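Local coordinates for protein HTH-type transcriptional regulator PrpR (Mycobacterium tuberculosis, PDB 6D2S) that regulates, by binding DNA, the expression of enzymes that break down short-chain fatty acids through the glyoxylate and methylcitrate cycles, at residues 21-24 / 25-28; 128-131 / 132-136. All blocks are in the same frame, centred on the assembly; numbering follows the deposited sequence.

Contact 1 (21-24 / 25-28); sequences LDMA and AERM
Ala25, Glu26, Arg27 and Met28 each give their backbone N-H to the carbonyl four residues earlier, the regular i to i+4 ladder of an alpha helix, with N-H...O angles of 157° or more and the shortest bond, Arg27 N to Met23 O, at 2.8 Å. The main side-chain meeting is between Met23 and Arg27, one turn apart. Arg27 starts with CG anti to its carbonyl carbon (chi1 -66°) and then bends at chi3, which turns the guanidinium back along the helix. One face of that group then lies against Met23 CB, offset toward its rim, with Arg27 NH2 3.9 Å from CB. The aliphatic part of the same chain passes close to the backbone, Arg27 CG lying 3.1 Å from Met23 O. Met23 is bent at chi2 and chi3, and its SD comes 4.4 Å from Glu26 OE1.

The acids lie on another side of the helix. Asp22 OD1 and Glu26 OE1 are 5.0 Å apart, a spacing that like charges would probably resist if left alone. Arg175 forms a salt bridge with each, NH2 to Asp22 OD1 and NH1 to Glu26 OE1, while Asp22 OD2 also pairs with Arg169 and Glu26 OE2 accepts a hydrogen bond from the backbone N of Arg139. Positive charge this close would probably favour the ionised carboxylates.

The segments form the middle of helix 19-31 in this fragment of PrpR, and Arg27 is on the exposed side of that helix. Leu21, Ala25 and Met28 pack on helix 116-135, Leu21 also reaches helix 101-109, and Asp22 and Glu26 touch Tyr138 of helix 138-147, so the helix is joined to three others.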
loop_
_atom_site.group_PDB
_atom_site.type_symbol
_atom_site.label_atom_id
_atom_site.label_comp_id
_atom_site.label_asym_id
_atom_site.label_seq_id
_atom_site.Cartn_x
_atom_site.Cartn_y
_atom_site.Cartn_z
ATOM N N LEU A 21 1.833 13.383 -5.639
ATOM C CA LEU A 21 0.997 12.936 -4.529
ATOM C C LEU A 21 1.837 12.470 -3.357
ATOM O O LEU A 21 1.479 12.701 -2.198
ATOM C CB LEU A 21 0.087 11.792 -4.961
ATOM C CG LEU A 21 -1.259 12.078 -5.585
ATOM C CD1 LEU A 21 -1.953 10.722 -5.781
ATOM C CD2 LEU A 21 -2.074 13.028 -4.707
ATOM N N ASP A 22 2.932 11.760 -3.646
ATOM C CA ASP A 22 3.823 11.306 -2.590
ATOM C C ASP A 22 4.379 12.500 -1.818
ATOM O O ASP A 22 4.385 12.510 -0.581
ATOM C CB ASP A 22 4.944 10.458 -3.201
ATOM C CG ASP A 22 5.433 9.368 -2.262
ATOM O OD1 ASP A 22 5.983 9.716 -1.201
ATOM O OD2 ASP A 22 5.248 8.174 -2.582
ATOM N N MET A 23 4.844 13.523 -2.541
ATOM C CA MET A 23 5.371 14.725 -1.895
ATOM C C MET A 23 4.281 15.507 -1.174
ATOM O O MET A 23 4.526 16.078 -0.104
ATOM C CB MET A 23 6.053 15.618 -2.938
ATOM C CG MET A 23 7.281 15.003 -3.558
ATOM S SD MET A 23 8.670 15.065 -2.396
ATOM C CE MET A 23 9.087 16.812 -2.435
ATOM N N ALA A 24 3.074 15.575 -1.751
ATOM C CA ALA A 24 1.999 16.297 -1.073
ATOM C C ALA A 24 1.662 15.645 0.265
ATOM O O ALA A 24 1.461 16.337 1.268
ATOM C CB ALA A 24 0.759 16.373 -1.963
ATOM N N ALA A 25 1.604 14.313 0.296
ATOM C CA ALA A 25 1.334 13.602 1.544
ATOM C C ALA A 25 2.425 13.870 2.571
ATOM O O ALA A 25 2.144 14.177 3.737
ATOM C CB ALA A 25 1.219 12.097 1.274
ATOM N N GLU A 26 3.687 13.756 2.149
ATOM C CA GLU A 26 4.792 13.934 3.082
ATOM C C GLU A 26 4.841 15.365 3.601
ATOM O O GLU A 26 5.079 15.599 4.794
ATOM C CB GLU A 26 6.113 13.553 2.397
ATOM C CG GLU A 26 7.275 13.453 3.374
ATOM C CD GLU A 26 8.543 12.909 2.734
ATOM O OE1 GLU A 26 8.675 13.004 1.492
ATOM O OE2 GLU A 26 9.413 12.405 3.477
ATOM N N ARG A 27 4.610 16.340 2.722
ATOM C CA ARG A 27 4.620 17.729 3.173
ATOM C C ARG A 27 3.448 18.014 4.106
ATOM O O ARG A 27 3.604 18.726 5.108
ATOM C CB ARG A 27 4.618 18.669 1.965
ATOM C CG ARG A 27 5.912 18.567 1.152
ATOM C CD ARG A 27 6.008 19.576 0.007
ATOM N NE ARG A 27 5.160 19.223 -1.130
ATOM C CZ ARG A 27 5.414 19.578 -2.386
ATOM N NH1 ARG A 27 6.501 20.282 -2.670
ATOM N NH2 ARG A 27 4.587 19.219 -3.359
ATOM N N MET A 28 2.272 17.455 3.813
ATOM C CA MET A 28 1.139 17.689 4.701
ATOM C C MET A 28 1.365 17.039 6.061
ATOM O O MET A 28 1.052 17.635 7.099
ATOM C CB MET A 28 -0.155 17.179 4.066
ATOM C CG MET A 28 -1.395 17.691 4.768
ATOM S SD MET A 28 -2.883 17.118 3.932
ATOM C CE MET A 28 -2.501 17.552 2.240
#

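Contact 2 (128-131 / 132-136); sequences NYFA and GAFLL
The side chains of Phe130 and Phe134 lie side by side, one turn apart, and point the same way. Their rings meet obliquely: Phe134 CD2 is 4.1 Å from both CZ and CE2 of Phe130. Both have CG anti to the backbone N (chi1 177° and -166°), which sends the two rings off the same side of the helix. Around them are Ala25 and Leu21 of helix 19-31 next to Phe130, and Leu43 and Leu46 of helix 39-51 next to Phe134. The Tyr129 ring is farther round the helix and only grazes Ala133, CE1 to CB 4.4 Å. Its OH accepts a hydrogen bond from the backbone N of Ile18.

Near the end of the helix, Ala131 O takes a nearly straight bond from Leu135 N (3.0 Å, 178°) and a weak one from Phe134 N. Leu135 CD1 also lies 3.3 Å from Ala131 O. Leu136 then leaves helical geometry, and its O accepts a bond from Arg169.

The chemistry is that of a mostly buried, largely apolar stretch of helix 116-135 in the IrrE N-terminal-like region. The N-H groups of residues 132 to 136 are all hydrogen-bonded to backbone carbonyls, while the phenylalanine rings, Ala131 and Ala133 pack against neighbouring helices.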
loop_
_atom_site.group_PDB
_atom_site.type_symbol
_atom_site.label_atom_id
_atom_site.label_comp_id
_atom_site.label_asym_id
_atom_site.label_seq_id
_atom_site.Cartn_x
_atom_site.Cartn_y
_atom_site.Cartn_z
ATOM N N ASN A 128 -5.931 6.018 -2.598
ATOM C CA ASN A 128 -5.308 4.989 -1.769
ATOM C C ASN A 128 -3.797 5.163 -1.730
ATOM O O ASN A 128 -3.173 4.968 -0.680
ATOM C CB ASN A 128 -5.637 3.588 -2.291
ATOM C CG ASN A 128 -7.073 3.194 -2.054
ATOM O OD1 ASN A 128 -7.726 3.683 -1.135
ATOM N ND2 ASN A 128 -7.573 2.301 -2.884
ATOM N N TYR A 129 -3.186 5.467 -2.881
ATOM C CA TYR A 129 -1.745 5.727 -2.908
ATOM C C TYR A 129 -1.377 6.857 -1.952
ATOM O O TYR A 129 -0.418 6.751 -1.167
ATOM C CB TYR A 129 -1.295 6.061 -4.348
ATOM C CG TYR A 129 0.200 6.342 -4.453
ATOM C CD1 TYR A 129 0.717 7.568 -4.070
ATOM C CD2 TYR A 129 1.084 5.367 -4.929
ATOM C CE1 TYR A 129 2.080 7.832 -4.140
ATOM C CE2 TYR A 129 2.450 5.617 -5.001
ATOM C CZ TYR A 129 2.938 6.856 -4.610
ATOM O OH TYR A 129 4.291 7.124 -4.688
ATOM N N PHE A 130 -2.111 7.967 -2.030
ATOM C CA PHE A 130 -1.884 9.087 -1.122
ATOM C C PHE A 130 -1.991 8.652 0.335
ATOM O O PHE A 130 -1.169 9.055 1.171
ATOM C CB PHE A 130 -2.892 10.202 -1.419
ATOM C CG PHE A 130 -2.797 11.376 -0.483
ATOM C CD1 PHE A 130 -1.974 12.456 -0.776
ATOM C CD2 PHE A 130 -3.545 11.400 0.694
ATOM C CE1 PHE A 130 -1.901 13.546 0.085
ATOM C CE2 PHE A 130 -3.472 12.481 1.552
ATOM C CZ PHE A 130 -2.652 13.553 1.250
ATOM N N ALA A 131 -3.011 7.851 0.664
ATOM C CA ALA A 131 -3.184 7.425 2.053
ATOM C C ALA A 131 -1.983 6.617 2.524
ATOM O O ALA A 131 -1.487 6.819 3.634
ATOM C CB ALA A 131 -4.472 6.612 2.212
ATOM N N GLY A 132 -1.483 5.714 1.679
ATOM C CA GLY A 132 -0.265 4.993 2.026
ATOM C C GLY A 132 0.926 5.914 2.218
ATOM O O GLY A 132 1.758 5.691 3.100
ATOM N N ALA A 133 1.038 6.949 1.383
ATOM C CA ALA A 133 2.177 7.853 1.467
ATOM C C ALA A 133 2.038 8.834 2.621
ATOM O O ALA A 133 3.039 9.417 3.042
ATOM C CB ALA A 133 2.360 8.618 0.153
ATOM N N PHE A 134 0.826 9.007 3.152
ATOM C CA PHE A 134 0.639 9.841 4.336
ATOM C C PHE A 134 0.945 9.062 5.619
ATOM O O PHE A 134 1.659 9.555 6.507
ATOM C CB PHE A 134 -0.800 10.377 4.353
ATOM C CG PHE A 134 -1.008 11.499 5.334
ATOM C CD1 PHE A 134 -1.114 11.236 6.691
ATOM C CD2 PHE A 134 -1.066 12.811 4.905
ATOM C CE1 PHE A 134 -1.278 12.265 7.607
ATOM C CE2 PHE A 134 -1.222 13.842 5.824
ATOM C CZ PHE A 134 -1.333 13.560 7.170
ATOM N N LEU A 135 0.395 7.847 5.735
ATOM C CA LEU A 135 0.684 6.989 6.885
ATOM C C LEU A 135 2.154 6.612 6.958
ATOM O O LEU A 135 2.693 6.403 8.053
ATOM C CB LEU A 135 -0.151 5.711 6.815
ATOM C CG LEU A 135 -1.546 5.807 7.439
ATOM C CD1 LEU A 135 -2.343 6.939 6.796
ATOM C CD2 LEU A 135 -2.248 4.477 7.293
ATOM N N LEU A 136 2.804 6.472 5.805
ATOM C CA LEU A 136 4.191 6.027 5.724
ATOM C C LEU A 136 4.959 7.080 4.937
ATOM O O LEU A 136 5.289 6.887 3.758
ATOM C CB LEU A 136 4.281 4.647 5.073
ATOM C CG LEU A 136 3.369 3.616 5.746
ATOM C CD1 LEU A 136 3.242 2.348 4.866
ATOM C CD2 LEU A 136 3.907 3.282 7.148
#

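In the fold
Contacts 1 and 2 lie on two helices that pack against each other, their centres 9 Å apart. The small side chain of Ala25 probably allows the close approach: Ala25 CA is 3.5 Å from Phe130 CE1, and Ala25 CB is 3.6 Å from Phe134 N. At one side of this packing a polar link is probable, Asp22 OD2 to Tyr129 OH at 2.5 Å. Arg169 connects the two again, through the Asp22 carboxylate and the carbonyl of Leu136. Neither contact coordinates a metal. The side chain of Arg27 is about 9 Å from a bound sodium ion, and that of Tyr129 about 12 Å from one.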